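Side-chain contacts in WbbM protein (PDB 6U4B), which is a bifunctional glycosyltransferase from Klebsiella pneumoniae that acts as an O-antigen polymerase: residues Y194-T199 / I266-Q271; N214-R219 / R260-Y265; G149-L154 / K220-D225. All blocks are in the same frame, centred on the assembly; numbering follows the deposited sequence.

From the N terminus, the chain first lays down 149-154, the start of an inner strand, and interaction 3 closes a loop back to it when 220-225 begins helix 220-240. Inside that loop lies 194-199, which waits for 266-271 to complete interaction 1, so interactions 1 and 3 cross. Interaction 2, between 214-219 and 260-265, is nested within the loop of interaction 1 and also crosses interaction 3. Strands 152-159 and 216-219 are sheet neighbours, and helix 253-272 serves interaction 2 and then interaction 1. Together the three tie the sheet to helices 220-240 and 253-272, and the latter to the turn before helix 198-206, all within the DUF4422 region.

Interaction 1 (Y194-T199 / I266-Q271); sequences YPEYST and IIKLQQ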
loop_
_atom_site.group_PDB
_atom_site.type_symbol
_atom_site.label_atom_id
_atom_site.label_comp_id
_atom_site.label_asym_id
_atom_site.label_seq_id
_atom_site.Cartn_x
_atom_site.Cartn_y
_atom_site.Cartn_z
ATOM N N TYR A 194 -2.794 9.989 58.894
ATOM C CA TYR A 194 -2.070 10.954 59.719
ATOM C C TYR A 194 -2.949 11.360 60.896
ATOM O O TYR A 194 -3.564 12.436 60.886
ATOM C CB TYR A 194 -1.646 12.167 58.892
ATOM C CG TYR A 194 -0.846 11.811 57.660
ATOM C CD1 TYR A 194 0.510 11.532 57.749
ATOM C CD2 TYR A 194 -1.447 11.757 56.408
ATOM C CE1 TYR A 194 1.249 11.208 56.626
ATOM C CE2 TYR A 194 -0.716 11.433 55.278
ATOM C CZ TYR A 194 0.631 11.161 55.393
ATOM O OH TYR A 194 1.362 10.838 54.274
ATOM N N PRO A 195 -3.029 10.520 61.930
ATOM C CA PRO A 195 -3.875 10.860 63.087
ATOM C C PRO A 195 -3.497 12.169 63.760
ATOM O O PRO A 195 -4.364 12.813 64.368
ATOM C CB PRO A 195 -3.669 9.666 64.030
ATOM C CG PRO A 195 -3.251 8.545 63.140
ATOM C CD PRO A 195 -2.438 9.175 62.047
ATOM N N GLU A 196 -2.236 12.592 63.665
ATOM C CA GLU A 196 -1.791 13.820 64.314
ATOM C C GLU A 196 -2.371 15.081 63.681
ATOM O O GLU A 196 -2.088 16.179 64.173
ATOM C CB GLU A 196 -0.260 13.894 64.305
ATOM C CG GLU A 196 0.369 14.046 62.922
ATOM C CD GLU A 196 0.608 12.720 62.221
ATOM O OE1 GLU A 196 -0.190 11.781 62.423
ATOM O OE2 GLU A 196 1.601 12.615 61.469
ATOM N N TYR A 197 -3.170 14.960 62.623
ATOM C CA TYR A 197 -3.740 16.106 61.929
ATOM C C TYR A 197 -5.186 16.386 62.313
ATOM O O TYR A 197 -5.772 17.337 61.786
ATOM C CB TYR A 197 -3.659 15.901 60.411
ATOM C CG TYR A 197 -2.317 16.231 59.806
ATOM C CD1 TYR A 197 -1.228 15.387 59.981
ATOM C CD2 TYR A 197 -2.141 17.384 59.047
ATOM C CE1 TYR A 197 0.002 15.681 59.423
ATOM C CE2 TYR A 197 -0.916 17.686 58.483
ATOM C CZ TYR A 197 0.153 16.832 58.677
ATOM O OH TYR A 197 1.375 17.127 58.122
ATOM N N SER A 198 -5.774 15.589 63.210
ATOM C CA SER A 198 -7.203 15.708 63.485
ATOM C C SER A 198 -7.569 17.103 63.982
ATOM O O SER A 198 -8.600 17.658 63.584
ATOM C CB SER A 198 -7.632 14.649 64.500
ATOM O OG SER A 198 -7.011 14.863 65.755
ATOM N N THR A 199 -6.736 17.690 64.847
ATOM C CA THR A 199 -7.025 19.029 65.356
ATOM C C THR A 199 -6.844 20.085 64.270
ATOM O O THR A 199 -7.600 21.062 64.213
ATOM C CB THR A 199 -6.139 19.340 66.564
ATOM O OG1 THR A 199 -6.381 18.373 67.595
ATOM C CG2 THR A 199 -6.439 20.734 67.113
ATOM N N ILE A 266 -0.727 23.513 56.405
ATOM C CA ILE A 266 -0.086 24.703 56.955
ATOM C C ILE A 266 -0.483 24.906 58.410
ATOM O O ILE A 266 0.362 25.214 59.259
ATOM C CB ILE A 266 -0.427 25.938 56.099
ATOM C CG1 ILE A 266 0.266 25.859 54.739
ATOM C CG2 ILE A 266 -0.038 27.222 56.824
ATOM C CD1 ILE A 266 -0.036 27.029 53.834
ATOM N N ILE A 267 -1.770 24.731 58.723
ATOM C CA ILE A 267 -2.242 24.932 60.091
ATOM C C ILE A 267 -1.550 23.963 61.040
ATOM O O ILE A 267 -1.208 24.320 62.175
ATOM C CB ILE A 267 -3.776 24.794 60.143
ATOM C CG1 ILE A 267 -4.437 25.980 59.435
ATOM C CG2 ILE A 267 -4.267 24.680 61.583
ATOM C CD1 ILE A 267 -5.935 25.862 59.319
ATOM N N LYS A 268 -1.311 22.731 60.586
ATOM C CA LYS A 268 -0.592 21.760 61.404
ATOM C C LYS A 268 0.836 22.217 61.681
ATOM O O LYS A 268 1.347 22.040 62.793
ATOM C CB LYS A 268 -0.602 20.398 60.709
ATOM C CG LYS A 268 0.396 19.388 61.249
ATOM C CD LYS A 268 0.035 18.928 62.647
ATOM C CE LYS A 268 0.801 17.668 63.008
ATOM N NZ LYS A 268 2.244 17.781 62.660
ATOM N N LEU A 269 1.494 22.809 60.682
ATOM C CA LEU A 269 2.858 23.292 60.882
ATOM C C LEU A 269 2.895 24.456 61.865
ATOM O O LEU A 269 3.829 24.566 62.670
ATOM C CB LEU A 269 3.471 23.700 59.543
ATOM C CG LEU A 269 4.434 22.714 58.880
ATOM C CD1 LEU A 269 3.855 21.307 58.869
ATOM C CD2 LEU A 269 4.765 23.172 57.467
ATOM N N GLN A 270 1.887 25.330 61.819
ATOM C CA GLN A 270 1.831 26.446 62.759
ATOM C C GLN A 270 1.512 25.978 64.172
ATOM O O GLN A 270 1.979 26.580 65.145
ATOM C CB GLN A 270 0.799 27.470 62.288
ATOM C CG GLN A 270 1.129 28.081 60.935
ATOM C CD GLN A 270 -0.047 28.807 60.310
ATOM O OE1 GLN A 270 -1.165 28.292 60.278
ATOM N NE2 GLN A 270 0.201 30.012 59.810
ATOM N N GLN A 271 0.725 24.907 64.309
ATOM C CA GLN A 271 0.393 24.403 65.637
ATOM C C GLN A 271 1.562 23.662 66.271
ATOM O O GLN A 271 1.693 23.653 67.500
ATOM C CB GLN A 271 -0.835 23.494 65.563
ATOM C CG GLN A 271 -2.131 24.228 65.270
ATOM C CD GLN A 271 -3.285 23.287 64.986
ATOM O OE1 GLN A 271 -3.086 22.100 64.716
ATOM N NE2 GLN A 271 -4.503 23.815 65.042
#
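Lys268 lies across the ring of Tyr197 in a CH-pi contact that joins a 3-10 turn, residues 195-197, to helix 253-272 of the DUF4422 region. The turn leads straight into helix 198-206, and the two backbones come closest where the CA atoms of Tyr197 and Lys268 stand 6.5 Å apart.

The aromatic contact carries most of the weight. Lys268 CG, anti to its own backbone nitrogen (chi1 165°), reaches out from the helix and rests over one face of the Tyr197 ring, 3.8 Å from the centroid and displaced toward the rim. CB lies above the same face, outside the rim, nearest CE2. The lysine then bends at chi2 and chi4 and runs across the tyrosine at about a right angle, with its ammonium group on that same side. NZ forms an off-centre cation-pi interaction with the Tyr197 ring, 4.9 Å from the centroid and 29° off the normal. The ring also stacks on Trp229 of helix 220-240.

The ammonium group has its salt-bridge partner outside the two segments: Lys268 NZ pairs with Asp272 OD2, one turn further along its own helix. Glu196 OE2 stays 5.3 Å from Lys268 NZ, so this more distant carboxylate adds at most a long-range attraction.

Van der Waals contacts complete the interface. The methylene of Lys268 CE packs 3.6 Å from Glu196 CG and 3.5 Å from the carbonyl oxygen Glu196 O. At the other end of the contact, Gln271 extends past Thr199; its amide nitrogen also makes a weak hydrogen bond to Thr203 OG1, and Gln271 NE2 comes within 4.2 Å of the methyl Thr199 CG2.

Interaction 2 (N214-R219 / R260-Y265); sequences NMFVMR and RLFNIY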
loop_
_atom_site.group_PDB
_atom_site.type_symbol
_atom_site.label_atom_id
_atom_site.label_comp_id
_atom_site.label_asym_id
_atom_site.label_seq_id
_atom_site.Cartn_x
_atom_site.Cartn_y
_atom_site.Cartn_z
ATOM N N ASN A 214 -3.504 27.617 44.772
ATOM C CA ASN A 214 -2.386 26.702 44.585
ATOM C C ASN A 214 -1.118 27.474 44.242
ATOM O O ASN A 214 -0.168 26.908 43.694
ATOM C CB ASN A 214 -2.706 25.669 43.503
ATOM C CG ASN A 214 -3.360 26.292 42.287
ATOM O OD1 ASN A 214 -4.028 27.321 42.385
ATOM N ND2 ASN A 214 -3.176 25.672 41.132
ATOM N N MET A 215 -1.102 28.765 44.553
ATOM C CA MET A 215 -0.000 29.657 44.229
ATOM C C MET A 215 0.783 29.937 45.506
ATOM O O MET A 215 0.242 30.515 46.455
ATOM C CB MET A 215 -0.537 30.948 43.613
ATOM C CG MET A 215 0.498 31.837 42.955
ATOM S SD MET A 215 -0.276 33.012 41.826
ATOM C CE MET A 215 -1.387 33.874 42.935
ATOM N N PHE A 216 2.044 29.516 45.537
ATOM C CA PHE A 216 2.850 29.674 46.740
ATOM C C PHE A 216 4.325 29.605 46.375
ATOM O O PHE A 216 4.695 29.181 45.278
ATOM C CB PHE A 216 2.515 28.605 47.792
ATOM C CG PHE A 216 2.687 27.187 47.303
ATOM C CD1 PHE A 216 1.593 26.442 46.894
ATOM C CD2 PHE A 216 3.943 26.597 47.258
ATOM C CE1 PHE A 216 1.748 25.137 46.448
ATOM C CE2 PHE A 216 4.105 25.298 46.813
ATOM C CZ PHE A 216 3.006 24.565 46.409
ATOM N N VAL A 217 5.156 30.039 47.318
ATOM C CA VAL A 217 6.591 29.782 47.315
ATOM C C VAL A 217 6.951 29.276 48.704
ATOM O O VAL A 217 6.629 29.927 49.704
ATOM C CB VAL A 217 7.415 31.040 46.974
ATOM C CG1 VAL A 217 8.884 30.675 46.785
ATOM C CG2 VAL A 217 6.867 31.739 45.737
ATOM N N MET A 218 7.602 28.117 48.776
ATOM C CA MET A 218 7.968 27.565 50.072
ATOM C C MET A 218 9.368 26.974 50.015
ATOM O O MET A 218 9.931 26.743 48.942
ATOM C CB MET A 218 6.960 26.514 50.551
ATOM C CG MET A 218 6.845 25.300 49.663
ATOM S SD MET A 218 5.696 24.094 50.354
ATOM C CE MET A 218 4.169 25.027 50.347
ATOM N N ARG A 219 9.922 26.738 51.203
ATOM C CA ARG A 219 11.276 26.229 51.336
ATOM C C ARG A 219 11.377 24.813 50.781
ATOM O O ARG A 219 10.413 24.040 50.797
ATOM C CB ARG A 219 11.709 26.255 52.804
ATOM C CG ARG A 219 13.190 25.993 53.023
ATOM C CD ARG A 219 13.897 27.217 53.572
ATOM N NE ARG A 219 13.591 27.439 54.983
ATOM C CZ ARG A 219 14.121 28.411 55.718
ATOM N NH1 ARG A 219 13.788 28.535 56.996
ATOM N NH2 ARG A 219 14.985 29.260 55.178
ATOM N N ARG A 260 -7.967 22.685 50.033
ATOM C CA ARG A 260 -8.291 22.552 51.450
ATOM C C ARG A 260 -7.183 21.828 52.201
ATOM O O ARG A 260 -6.837 22.216 53.322
ATOM C CB ARG A 260 -9.620 21.812 51.631
ATOM C CG ARG A 260 -10.862 22.653 51.370
ATOM C CD ARG A 260 -11.127 22.860 49.886
ATOM N NE ARG A 260 -12.296 23.701 49.662
ATOM C CZ ARG A 260 -12.698 24.112 48.466
ATOM N NH1 ARG A 260 -12.024 23.756 47.380
ATOM N NH2 ARG A 260 -13.774 24.879 48.357
ATOM N N LEU A 261 -6.622 20.776 51.597
ATOM C CA LEU A 261 -5.530 20.050 52.240
ATOM C C LEU A 261 -4.320 20.949 52.448
ATOM O O LEU A 261 -3.601 20.817 53.448
ATOM C CB LEU A 261 -5.157 18.824 51.406
ATOM C CG LEU A 261 -6.240 17.753 51.264
ATOM C CD1 LEU A 261 -5.797 16.659 50.298
ATOM C CD2 LEU A 261 -6.589 17.164 52.623
ATOM N N PHE A 262 -4.078 21.865 51.506
ATOM C CA PHE A 262 -3.007 22.845 51.649
ATOM C C PHE A 262 -3.143 23.618 52.957
ATOM O O PHE A 262 -2.165 23.806 53.692
ATOM C CB PHE A 262 -3.030 23.785 50.441
ATOM C CG PHE A 262 -1.873 24.746 50.379
ATOM C CD1 PHE A 262 -0.567 24.291 50.428
ATOM C CD2 PHE A 262 -2.097 26.106 50.231
ATOM C CE1 PHE A 262 0.494 25.177 50.358
ATOM C CE2 PHE A 262 -1.042 26.996 50.160
ATOM C CZ PHE A 262 0.255 26.530 50.224
ATOM N N ASN A 263 -4.363 24.057 53.273
ATOM C CA ASN A 263 -4.603 24.784 54.516
ATOM C C ASN A 263 -4.437 23.884 55.733
ATOM O O ASN A 263 -3.844 24.295 56.738
ATOM C CB ASN A 263 -6.000 25.398 54.499
ATOM C CG ASN A 263 -6.105 26.583 53.563
ATOM O OD1 ASN A 263 -5.918 27.730 53.975
ATOM N ND2 ASN A 263 -6.406 26.317 52.298
ATOM N N ILE A 264 -4.971 22.660 55.670
ATOM C CA ILE A 264 -4.832 21.726 56.785
ATOM C C ILE A 264 -3.361 21.474 57.086
ATOM O O ILE A 264 -2.951 21.411 58.253
ATOM C CB ILE A 264 -5.585 20.418 56.476
ATOM C CG1 ILE A 264 -7.092 20.679 56.387
ATOM C CG2 ILE A 264 -5.273 19.355 57.518
ATOM C CD1 ILE A 264 -7.892 19.492 55.897
ATOM N N TYR A 265 -2.541 21.351 56.039
ATOM C CA TYR A 265 -1.116 21.102 56.230
ATOM C C TYR A 265 -0.419 22.298 56.869
ATOM O O TYR A 265 0.402 22.129 57.777
ATOM C CB TYR A 265 -0.465 20.753 54.891
ATOM C CG TYR A 265 1.033 20.568 54.965
ATOM C CD1 TYR A 265 1.585 19.353 55.349
ATOM C CD2 TYR A 265 1.897 21.607 54.648
ATOM C CE1 TYR A 265 2.955 19.180 55.419
ATOM C CE2 TYR A 265 3.267 21.445 54.716
ATOM C CZ TYR A 265 3.791 20.232 55.101
ATOM O OH TYR A 265 5.157 20.072 55.165
#
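Phe216 carries its CG between the backbone nitrogen and the carbonyl carbon (chi1 58°), while Phe262 swings its ring anti to the backbone nitrogen (chi1 -173°), and the two rings meet between strand 216-219 and helix 253-272. Met218, two residues along the strand and so on the same side of it, takes a first torsion like that of Phe216; a bend at chi3 then turns its methyl toward the rings.

The two aromatic planes are 26° apart and slid well past each other, with centroids 5.0 Å apart, so overlap is slight. The leading atom of the helix side chain, Phe262 CZ, lies 3.6 Å from Phe216 CD1, and its neighbour CE1 stands over the face of Phe216. Met218 CE lies alongside: it is in the plane of the Phe262 ring, against the ring edge, 3.7 Å from CE1. The same methyl sits 3.4 Å above the plane of Phe216, over the face that Phe262 also partly covers.

More aromatics continue the cluster, with Phe100 from strand 97-102 meeting Phe216 at a steep angle and Tyr226 of helix 220-240 meeting Phe262. No hydrogen bond spans the two segments. Between these segments the contact is therefore apolar, resting on dispersion and the burial of hydrocarbon surface, with the flat rings and one methyl interlocked in a buried hydrophobic core.

Interaction 3 (G149-L154 / K220-D225); sequences GIDILL and KDIFVD
Helix-on-sheet packing through a single isoleucine defines this contact: Ile222, in the first turn of helix 220-240, reaches across to Asp151, just before strand 152-159, and Ile152, its first residue. The backbones are nearest at Asp151 and Ile222, whose CA atoms are 7.7 Å apart.

Ile222 uses both of its branches. CD1, at the end of the longer one, touches the methylene of Asp151, 3.7 Å from CB, and the two side chains cross at about a right angle. The shorter branch, CG2, is anti to the backbone nitrogen and meets the tip of Ile152, with Ile222 CG2 and Ile152 CD1 4.0 Å apart.

Asp151 thus offers hydrocarbon to the helix while its carboxylate, buried, is engaged elsewhere. OD2 forms a salt bridge with Arg219 NH1, from the residue in the N-cap position of the same helix, and OD1 accepts a hydrogen bond from the backbone nitrogen of Lys276. The carboxylate of Glu274 is close to OD1, which may raise the proton affinity of the pair, though the arginine should counter that effect.

Strand 216-219 pairs antiparallel with 152-159 and runs directly into helix 220-240, so the helix start lies close to the beginning of the neighbouring strand, where Ile222 meets it. Ile222 also touches Tyr265 and Leu269 of helix 253-272, while Ile152 also touches Met218, placing the isoleucine pair at the junction of two helices and two strands.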
loop_
_atom_site.group_PDB
_atom_site.type_symbol
_atom_site.label_atom_id
_atom_site.label_comp_id
_atom_site.label_asym_id
_atom_site.label_seq_id
_atom_site.Cartn_x
_atom_site.Cartn_y
_atom_site.Cartn_z
ATOM N N GLY A 149 14.254 35.210 55.171
ATOM C CA GLY A 149 14.131 34.285 56.285
ATOM C C GLY A 149 12.736 33.715 56.429
ATOM O O GLY A 149 12.306 33.384 57.537
ATOM N N ILE A 150 12.026 33.588 55.312
ATOM C CA ILE A 150 10.634 33.159 55.308
ATOM C C ILE A 150 10.567 31.685 54.938
ATOM O O ILE A 150 11.358 31.186 54.131
ATOM C CB ILE A 150 9.797 34.021 54.338
ATOM C CG1 ILE A 150 10.070 35.506 54.576
ATOM C CG2 ILE A 150 8.309 33.736 54.505
ATOM C CD1 ILE A 150 9.744 35.970 55.985
ATOM N N ASP A 151 9.610 30.978 55.539
ATOM C CA ASP A 151 9.391 29.572 55.223
ATOM C C ASP A 151 8.429 29.389 54.053
ATOM O O ASP A 151 8.707 28.615 53.131
ATOM C CB ASP A 151 8.862 28.827 56.452
ATOM C CG ASP A 151 9.854 28.806 57.598
ATOM O OD1 ASP A 151 9.585 29.451 58.633
ATOM O OD2 ASP A 151 10.911 28.145 57.463
ATOM N N ILE A 152 7.299 30.093 54.076
ATOM C CA ILE A 152 6.260 29.955 53.060
ATOM C C ILE A 152 5.747 31.340 52.692
ATOM O O ILE A 152 5.434 32.143 53.577
ATOM C CB ILE A 152 5.089 29.074 53.541
ATOM C CG1 ILE A 152 5.558 27.648 53.833
ATOM C CG2 ILE A 152 3.967 29.060 52.507
ATOM C CD1 ILE A 152 4.472 26.763 54.389
ATOM N N LEU A 153 5.649 31.610 51.391
ATOM C CA LEU A 153 5.013 32.814 50.872
ATOM C C LEU A 153 3.801 32.404 50.051
ATOM O O LEU A 153 3.829 31.378 49.364
ATOM C CB LEU A 153 5.981 33.645 50.016
ATOM C CG LEU A 153 7.315 34.065 50.642
ATOM C CD1 LEU A 153 8.383 32.989 50.470
ATOM C CD2 LEU A 153 7.780 35.383 50.054
ATOM N N LEU A 154 2.736 33.205 50.123
ATOM C CA LEU A 154 1.483 32.859 49.459
ATOM C C LEU A 154 0.533 34.055 49.490
ATOM O O LEU A 154 0.836 35.059 50.145
ATOM C CB LEU A 154 0.859 31.612 50.108
ATOM C CG LEU A 154 0.272 31.577 51.519
ATOM C CD1 LEU A 154 -0.330 30.201 51.770
ATOM C CD2 LEU A 154 1.318 31.878 52.563
ATOM N N LYS A 220 12.574 24.483 50.288
ATOM C CA LYS A 220 12.820 23.200 49.635
ATOM C C LYS A 220 12.393 22.023 50.509
ATOM O O LYS A 220 11.743 21.085 50.036
ATOM C CB LYS A 220 14.301 23.093 49.272
ATOM C CG LYS A 220 14.769 21.719 48.825
ATOM C CD LYS A 220 16.282 21.721 48.661
ATOM C CE LYS A 220 16.848 20.318 48.522
ATOM N NZ LYS A 220 18.336 20.321 48.605
ATOM N N ASP A 221 12.746 22.062 51.796
ATOM C CA ASP A 221 12.412 20.948 52.680
ATOM C C ASP A 221 10.922 20.911 52.997
ATOM O O ASP A 221 10.338 19.828 53.128
ATOM C CB ASP A 221 13.241 21.034 53.957
ATOM C CG ASP A 221 14.693 20.671 53.726
ATOM O OD1 ASP A 221 14.953 19.707 52.967
ATOM O OD2 ASP A 221 15.579 21.344 54.299
ATOM N N ILE A 222 10.287 22.077 53.118
ATOM C CA ILE A 222 8.844 22.106 53.329
ATOM C C ILE A 222 8.110 21.632 52.080
ATOM O O ILE A 222 7.053 20.993 52.176
ATOM C CB ILE A 222 8.402 23.521 53.752
ATOM C CG1 ILE A 222 9.134 23.943 55.030
ATOM C CG2 ILE A 222 6.899 23.578 53.970
ATOM C CD1 ILE A 222 8.635 25.245 55.626
ATOM N N PHE A 223 8.653 21.925 50.897
ATOM C CA PHE A 223 8.011 21.497 49.658
ATOM C C PHE A 223 8.020 19.979 49.517
ATOM O O PHE A 223 7.013 19.385 49.115
ATOM C CB PHE A 223 8.697 22.154 48.460
ATOM C CG PHE A 223 8.307 21.561 47.136
ATOM C CD1 PHE A 223 7.096 21.881 46.547
ATOM C CD2 PHE A 223 9.158 20.687 46.477
ATOM C CE1 PHE A 223 6.737 21.339 45.327
ATOM C CE2 PHE A 223 8.805 20.142 45.257
ATOM C CZ PHE A 223 7.592 20.470 44.680
ATOM N N VAL A 224 9.146 19.335 49.835
ATOM C CA VAL A 224 9.225 17.882 49.720
ATOM C C VAL A 224 8.293 17.211 50.719
ATOM O O VAL A 224 7.571 16.265 50.376
ATOM C CB VAL A 224 10.679 17.408 49.899
ATOM C CG1 VAL A 224 10.725 15.904 50.137
ATOM C CG2 VAL A 224 11.501 17.769 48.683
ATOM N N ASP A 225 8.288 17.685 51.967
ATOM C CA ASP A 225 7.425 17.093 52.984
ATOM C C ASP A 225 5.955 17.250 52.614
ATOM O O ASP A 225 5.170 16.298 52.718
ATOM C CB ASP A 225 7.708 17.725 54.345
ATOM C CG ASP A 225 6.881 17.104 55.453
ATOM O OD1 ASP A 225 7.237 15.999 55.912
ATOM O OD2 ASP A 225 5.868 17.716 55.858
#